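Local structure of uncharacterized protein (4X5M) at residues K25-R30 with A74-I79; T7-A12 with S58-L63. The protein mediates, as a homodimer, facilitated diffusion of sugar across the membrane, probably by rocking movements that open a cargo-binding cavity to one side and then the other. All blocks are in the same frame, centred on the assembly; numbering follows the deposited sequence.

Contact 1 of 2, residues K25-R30 with A74-I79. With OLA (oleic acid), chain D.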
loop_
_atom_site.group_PDB
_atom_site.type_symbol
_atom_site.label_atom_id
_atom_site.label_comp_id
_atom_site.label_asym_id
_atom_site.label_seq_id
_atom_site.Cartn_x
_atom_site.Cartn_y
_atom_site.Cartn_z
ATOM N N LYS A 25 8.169 -5.784 12.214
ATOM C CA LYS A 25 7.882 -5.844 13.644
ATOM C C LYS A 25 6.850 -6.924 13.952
ATOM O O LYS A 25 6.982 -7.661 14.929
ATOM C CB LYS A 25 7.382 -4.490 14.151
ATOM C CG LYS A 25 7.154 -4.440 15.654
ATOM C CD LYS A 25 6.257 -3.278 16.043
ATOM C CE LYS A 25 6.785 -2.568 17.279
ATOM N NZ LYS A 25 7.148 -3.526 18.363
ATOM N N THR A 26 5.822 -7.002 13.113
ATOM C CA THR A 26 4.768 -7.999 13.273
ATOM C C THR A 26 5.328 -9.407 13.118
ATOM O O THR A 26 5.006 -10.304 13.897
ATOM C CB THR A 26 3.628 -7.789 12.253
ATOM O OG1 THR A 26 3.027 -6.506 12.467
ATOM C CG2 THR A 26 2.567 -8.871 12.401
ATOM N N ILE A 27 6.175 -9.592 12.112
ATOM C CA ILE A 27 6.820 -10.877 11.872
ATOM C C ILE A 27 7.735 -11.251 13.037
ATOM O O ILE A 27 7.774 -12.404 13.469
ATOM C CB ILE A 27 7.630 -10.860 10.557
ATOM C CG1 ILE A 27 6.691 -10.688 9.359
ATOM C CG2 ILE A 27 8.449 -12.132 10.405
ATOM C CD1 ILE A 27 7.405 -10.590 8.028
ATOM N N ARG A 28 8.454 -10.260 13.555
ATOM C CA ARG A 28 9.401 -10.482 14.641
ATOM C C ARG A 28 8.705 -10.781 15.969
ATOM O O ARG A 28 9.094 -11.702 16.687
ATOM C CB ARG A 28 10.322 -9.268 14.794
ATOM C CG ARG A 28 11.400 -9.429 15.853
ATOM C CD ARG A 28 12.252 -8.175 15.969
ATOM N NE ARG A 28 11.442 -6.995 16.259
ATOM C CZ ARG A 28 11.042 -6.644 17.477
ATOM N NH1 ARG A 28 11.376 -7.383 18.526
ATOM N NH2 ARG A 28 10.306 -5.555 17.648
ATOM N N THR A 29 7.672 -10.007 16.289
ATOM C CA THR A 29 7.000 -10.128 17.581
ATOM C C THR A 29 5.823 -11.099 17.556
ATOM O O THR A 29 5.324 -11.497 18.612
ATOM C CB THR A 29 6.485 -8.760 18.076
ATOM O OG1 THR A 29 5.504 -8.255 17.161
ATOM C CG2 THR A 29 7.630 -7.768 18.190
ATOM N N ARG A 30 5.381 -11.466 16.354
ATOM C CA ARG A 30 4.227 -12.350 16.170
ATOM C C ARG A 30 2.962 -11.782 16.816
ATOM O O ARG A 30 2.040 -12.523 17.155
ATOM C CB ARG A 30 4.518 -13.748 16.724
ATOM C CG ARG A 30 5.599 -14.510 15.974
ATOM C CD ARG A 30 5.795 -15.899 16.560
ATOM N NE ARG A 30 6.667 -16.725 15.730
ATOM C CZ ARG A 30 7.980 -16.842 15.907
ATOM N NH1 ARG A 30 8.580 -16.186 16.892
ATOM N NH2 ARG A 30 8.692 -17.617 15.101
ATOM N N ALA A 74 2.338 -11.714 3.069
ATOM C CA ALA A 74 1.990 -13.125 3.228
ATOM C C ALA A 74 2.404 -13.706 4.590
ATOM O O ALA A 74 1.605 -14.399 5.218
ATOM C CB ALA A 74 2.592 -13.957 2.091
ATOM N N PRO A 75 3.643 -13.434 5.056
ATOM C CA PRO A 75 3.983 -13.945 6.389
ATOM C C PRO A 75 3.115 -13.349 7.495
ATOM O O PRO A 75 2.823 -14.036 8.473
ATOM C CB PRO A 75 5.447 -13.522 6.563
ATOM C CG PRO A 75 5.964 -13.399 5.182
ATOM C CD PRO A 75 4.821 -12.837 4.398
ATOM N N VAL A 76 2.715 -12.090 7.339
ATOM C CA VAL A 76 1.844 -11.435 8.311
ATOM C C VAL A 76 0.498 -12.153 8.416
ATOM O O VAL A 76 -0.001 -12.397 9.516
ATOM C CB VAL A 76 1.613 -9.952 7.952
ATOM C CG1 VAL A 76 0.507 -9.355 8.812
ATOM C CG2 VAL A 76 2.900 -9.161 8.116
ATOM N N LEU A 77 -0.079 -12.501 7.269
ATOM C CA LEU A 77 -1.349 -13.221 7.252
ATOM C C LEU A 77 -1.193 -14.620 7.845
ATOM O O LEU A 77 -2.064 -15.089 8.580
ATOM C CB LEU A 77 -1.909 -13.310 5.829
ATOM C CG LEU A 77 -3.239 -14.060 5.681
ATOM C CD1 LEU A 77 -4.283 -13.506 6.638
ATOM C CD2 LEU A 77 -3.745 -13.997 4.250
ATOM N N VAL A 78 -0.080 -15.278 7.527
ATOM C CA VAL A 78 0.212 -16.608 8.061
ATOM C C VAL A 78 0.225 -16.609 9.587
ATOM O O VAL A 78 -0.444 -17.423 10.222
ATOM C CB VAL A 78 1.568 -17.142 7.551
ATOM C CG1 VAL A 78 2.028 -18.324 8.394
ATOM C CG2 VAL A 78 1.472 -17.535 6.088
ATOM N N ILE A 79 0.989 -15.687 10.165
ATOM C CA ILE A 79 1.064 -15.547 11.616
ATOM C C ILE A 79 -0.305 -15.206 12.202
ATOM O O ILE A 79 -0.680 -15.710 13.263
ATOM C CB ILE A 79 2.087 -14.463 12.022
ATOM C CG1 ILE A 79 3.478 -14.817 11.495
ATOM C CG2 ILE A 79 2.122 -14.295 13.534
ATOM C CD1 ILE A 79 4.506 -13.727 11.709
HETATM C C1 OLA D . 6.601 -16.923 9.906
HETATM O O1 OLA D . 6.210 -17.421 10.994
HETATM O O2 OLA D . 5.795 -16.289 9.174
HETATM C C2 OLA D . 8.041 -17.085 9.474
HETATM C C3 OLA D . 8.168 -16.712 8.014
HETATM C C4 OLA D . 7.988 -17.946 7.157
HETATM C C5 OLA D . 7.665 -17.533 5.737
HETATM C C6 OLA D . 6.572 -18.427 5.196
HETATM C C7 OLA D . 5.654 -17.621 4.303
HETATM C C8 OLA D . 4.564 -18.516 3.752
HETATM C C9 OLA D . 5.134 -19.391 2.657
HETATM C C10 OLA D . 4.350 -19.801 1.639
HETATM C C11 OLA D . 2.896 -19.386 1.578
HETATM C C12 OLA D . 2.311 -19.802 0.245
HETATM C C13 OLA D . 2.741 -18.821 -0.825
HETATM C C14 OLA D . 2.574 -19.444 -2.192
HETATM C C15 OLA D . 3.027 -18.464 -3.252
HETATM C C16 OLA D . 2.829 -19.059 -4.630
HETATM C C17 OLA D . 2.751 -17.940 -5.645
HETATM C C18 OLA D . 2.836 -18.510 -7.042
#
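Ile79 pushes its CD1 methyl chiefly against the backbone of helix 20-29: CD1 lies 3.7 Å from CA of Ile27 and 4.1 Å from the carbonyl O of Thr26. The contact joins the end of that helix, the second half of the broken first transmembrane segment, to the later part of helix 60-86, the third. With CG1 anti to the carbonyl carbon (chi1 -59°), the longer branch ends over Ile27, while CG2, the other branch, reaches past the end of the helix to CB of Arg30, 4.0 Å away. Arg30 has just left helical geometry with positive phi, and its backbone and CB, not its charged end, meet Ile79. One turn earlier, Ile27 answers with its extended branch, whose CD1 touches CB of Pro75 at 3.8 Å; the proline ring offers it an apolar surface. Pro75 also lacks an N-H, and helix 60-86 kinks there. Beside it, CG2 of Thr26 meets CG1 of Val76 at 4.2 Å, while the Thr26 hydroxyl turns back to Gln22 O of its own helix. An oleic acid carboxylate borders the same isoleucine, its O2 3.6 Å from Ile79 CG1. Cut back to alanine, Ile79 would lose both outer branches, which is likely to open a gap beside Ile27 and Arg30. With no hydrogen bond between the segments, whose axes cross at 40°, this contact rests on apolar, shape-matched packing.

Contact 2 of 2, residues T7-A12 with S58-L63. With OLB ((2S)-2,3-dihydroxypropyl (9Z)-octadec-9-enoate), chain G; OLA (oleic acid), chain F.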
loop_
_atom_site.group_PDB
_atom_site.type_symbol
_atom_site.label_atom_id
_atom_site.label_comp_id
_atom_site.label_asym_id
_atom_site.label_seq_id
_atom_site.Cartn_x
_atom_site.Cartn_y
_atom_site.Cartn_z
ATOM N N THR A 7 12.015 6.365 -12.274
ATOM C CA THR A 7 10.925 7.013 -11.554
ATOM C C THR A 7 10.055 5.979 -10.846
ATOM O O THR A 7 9.671 6.160 -9.688
ATOM C CB THR A 7 10.047 7.860 -12.497
ATOM O OG1 THR A 7 10.869 8.792 -13.209
ATOM C CG2 THR A 7 8.990 8.622 -11.709
ATOM N N GLY A 8 9.753 4.891 -11.546
ATOM C CA GLY A 8 8.959 3.814 -10.983
ATOM C C GLY A 8 9.669 3.114 -9.840
ATOM O O GLY A 8 9.057 2.793 -8.821
ATOM N N LEU A 9 10.966 2.876 -10.014
ATOM C CA LEU A 9 11.780 2.260 -8.972
ATOM C C LEU A 9 11.902 3.197 -7.776
ATOM O O LEU A 9 11.918 2.755 -6.626
ATOM C CB LEU A 9 13.164 1.898 -9.513
ATOM C CG LEU A 9 13.175 0.876 -10.650
ATOM C CD1 LEU A 9 14.585 0.662 -11.172
ATOM C CD2 LEU A 9 12.565 -0.438 -10.186
ATOM N N PHE A 10 11.991 4.492 -8.066
ATOM C CA PHE A 10 11.992 5.527 -7.038
ATOM C C PHE A 10 10.691 5.458 -6.246
ATOM O O PHE A 10 10.693 5.500 -5.015
ATOM C CB PHE A 10 12.165 6.908 -7.679
ATOM C CG PHE A 10 12.330 8.031 -6.694
ATOM C CD1 PHE A 10 13.579 8.344 -6.184
ATOM C CD2 PHE A 10 11.241 8.794 -6.301
ATOM C CE1 PHE A 10 13.737 9.385 -5.286
ATOM C CE2 PHE A 10 11.393 9.835 -5.404
ATOM C CZ PHE A 10 12.642 10.133 -4.898
ATOM N N ALA A 11 9.584 5.336 -6.971
ATOM C CA ALA A 11 8.264 5.213 -6.369
ATOM C C ALA A 11 8.132 3.915 -5.583
ATOM O O ALA A 11 7.631 3.908 -4.459
ATOM C CB ALA A 11 7.187 5.287 -7.441
ATOM N N ALA A 12 8.581 2.820 -6.190
ATOM C CA ALA A 12 8.502 1.503 -5.568
ATOM C C ALA A 12 9.278 1.457 -4.257
ATOM O O ALA A 12 8.827 0.852 -3.287
ATOM C CB ALA A 12 9.015 0.436 -6.526
ATOM N N SER A 58 5.114 -5.628 -18.828
ATOM C CA SER A 58 6.576 -5.571 -18.811
ATOM C C SER A 58 7.035 -4.399 -17.947
ATOM O O SER A 58 7.884 -3.602 -18.351
ATOM C CB SER A 58 7.143 -5.455 -20.229
ATOM O OG SER A 58 6.787 -6.581 -21.012
ATOM N N ASP A 59 6.449 -4.303 -16.758
ATOM C CA ASP A 59 6.715 -3.211 -15.834
ATOM C C ASP A 59 7.429 -3.735 -14.595
ATOM O O ASP A 59 6.793 -4.246 -13.673
ATOM C CB ASP A 59 5.405 -2.516 -15.449
ATOM C CG ASP A 59 5.623 -1.150 -14.829
ATOM O OD1 ASP A 59 6.596 -0.979 -14.065
ATOM O OD2 ASP A 59 4.816 -0.239 -15.112
ATOM N N PHE A 60 8.752 -3.606 -14.574
ATOM C CA PHE A 60 9.542 -4.143 -13.473
ATOM C C PHE A 60 9.340 -3.346 -12.188
ATOM O O PHE A 60 9.514 -3.875 -11.092
ATOM C CB PHE A 60 11.028 -4.178 -13.836
ATOM C CG PHE A 60 11.884 -4.848 -12.799
ATOM C CD1 PHE A 60 11.907 -6.229 -12.691
ATOM C CD2 PHE A 60 12.656 -4.099 -11.927
ATOM C CE1 PHE A 60 12.687 -6.852 -11.734
ATOM C CE2 PHE A 60 13.439 -4.716 -10.968
ATOM C CZ PHE A 60 13.454 -6.094 -10.871
ATOM N N ALA A 61 8.976 -2.074 -12.327
ATOM C CA ALA A 61 8.702 -1.232 -11.169
ATOM C C ALA A 61 7.488 -1.756 -10.409
ATOM O O ALA A 61 7.531 -1.931 -9.193
ATOM C CB ALA A 61 8.485 0.210 -11.594
ATOM N N VAL A 62 6.408 -2.007 -11.142
ATOM C CA VAL A 62 5.197 -2.573 -10.563
ATOM C C VAL A 62 5.468 -3.976 -10.032
ATOM O O VAL A 62 5.004 -4.346 -8.952
ATOM C CB VAL A 62 4.050 -2.618 -11.596
ATOM C CG1 VAL A 62 2.876 -3.431 -11.072
ATOM C CG2 VAL A 62 3.611 -1.206 -11.962
ATOM N N LEU A 63 6.239 -4.745 -10.796
ATOM C CA LEU A 63 6.576 -6.118 -10.433
ATOM C C LEU A 63 7.307 -6.217 -9.098
ATOM O O LEU A 63 6.822 -6.865 -8.171
ATOM C CB LEU A 63 7.424 -6.764 -11.531
ATOM C CG LEU A 63 6.676 -7.664 -12.515
ATOM C CD1 LEU A 63 7.632 -8.261 -13.537
ATOM C CD2 LEU A 63 5.933 -8.761 -11.768
HETATM C C1 OLB G . 1.233 -2.009 -4.029
HETATM C C2 OLB G . 1.666 -1.619 -2.634
HETATM C C3 OLB G . 0.461 -1.716 -1.724
HETATM C C4 OLB G . 0.311 -0.450 -0.902
HETATM C C5 OLB G . -1.164 -0.140 -0.711
HETATM O O19 OLB G . 0.301 -2.773 -4.182
HETATM O O20 OLB G . 1.899 -1.477 -5.144
HETATM C C21 OLB G . 1.116 -1.468 -6.313
HETATM C C22 OLB G . 1.786 -0.596 -7.348
HETATM O O23 OLB G . 2.368 -1.413 -8.333
HETATM C C24 OLB G . 0.757 0.306 -7.985
HETATM O O25 OLB G . 0.758 1.547 -7.318
HETATM C C6 OLB G . -1.389 1.153 0.051
HETATM C C7 OLB G . -0.921 1.010 1.489
HETATM C C8 OLB G . -2.054 1.132 2.503
HETATM C C9 OLB G . -2.242 2.565 2.978
HETATM C C10 OLB G . -1.574 3.098 4.027
HETATM C C11 OLB G . -0.586 2.284 4.832
HETATM C C12 OLB G . -1.295 1.546 5.952
HETATM C C13 OLB G . -0.795 0.117 5.934
HETATM C C14 OLB G . -1.808 -0.834 6.529
HETATM C C15 OLB G . -1.254 -2.235 6.404
HETATM C C16 OLB G . -1.052 -2.546 4.936
HETATM C C17 OLB G . 0.248 -3.294 4.740
HETATM C C18 OLB G . 0.875 -2.830 3.446
HETATM C C12 OLA F . 16.649 0.548 -6.660
HETATM C C13 OLA F . 15.537 0.645 -5.640
HETATM C C14 OLA F . 14.587 -0.517 -5.829
HETATM C C15 OLA F . 13.332 -0.278 -5.020
HETATM C C16 OLA F . 12.284 -1.287 -5.433
HETATM C C17 OLA F . 12.129 -2.323 -4.342
HETATM C C18 OLA F . 10.972 -1.933 -3.449
#
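Ala61 and Gly8 make a close, small-residue helix contact where the first turn of helix 60-86 lies against helix 3-17, within the PQ-loop three-helix bundle. Their CA atoms are 5.1 Å apart, and CB of Ala61 rests on the glycine backbone, 3.6 Å from Gly8 C. A CB on Gly8 would probably run into that methyl, so a residue without a side chain suits the place. Ala12, one turn on, keeps the approach close with a methyl of its own, CB standing 3.9 Å from the carbonyl O of Ala61. At the margin, Leu9 swings CD2 to the edge of the Phe60 ring, near its plane and 4.1 Å from CD2 of that ring; a CG anti to the backbone N (chi1 -174°) carries the ring out beside the leucine. Asp59 sits at the N-cap of helix 60-86, and its OD1 accepts a nearly straight bond (168°) from Val62 N, 3.1 Å away, met from above the carboxylate plane. The same OD1 is hydrogen-bonded to Tyr53 of the second subunit, so the cap also joins the dimer interface. Oleic acid lies along helix 3-17, its C15 3.7 Å from the carbonyl O of Leu9. The chemistry thus divides the work: small apolar residues bring the two backbones together without a hydrogen bond between them, while the buried aspartate caps the helix start through the N-H of Val62.

From the N terminus the chain passes through helix 3-17, which supplies the first half of contact 2, and then helix 20-29, which supplies the first half of contact 1. After helix 37-57, the chain enters helix 60-86 and closes contact 2 at that helix's start; further along the same helix it closes contact 1. The two loops therefore cross instead of nesting, each holding about 45 residues. Helix 60-86 is the shared element, running past both consecutive helices: its start ties to helix 3-17 and its later part to helix 20-29. The contacts do not touch: their centres are 25 Å apart, on opposite sides of the chain's centre.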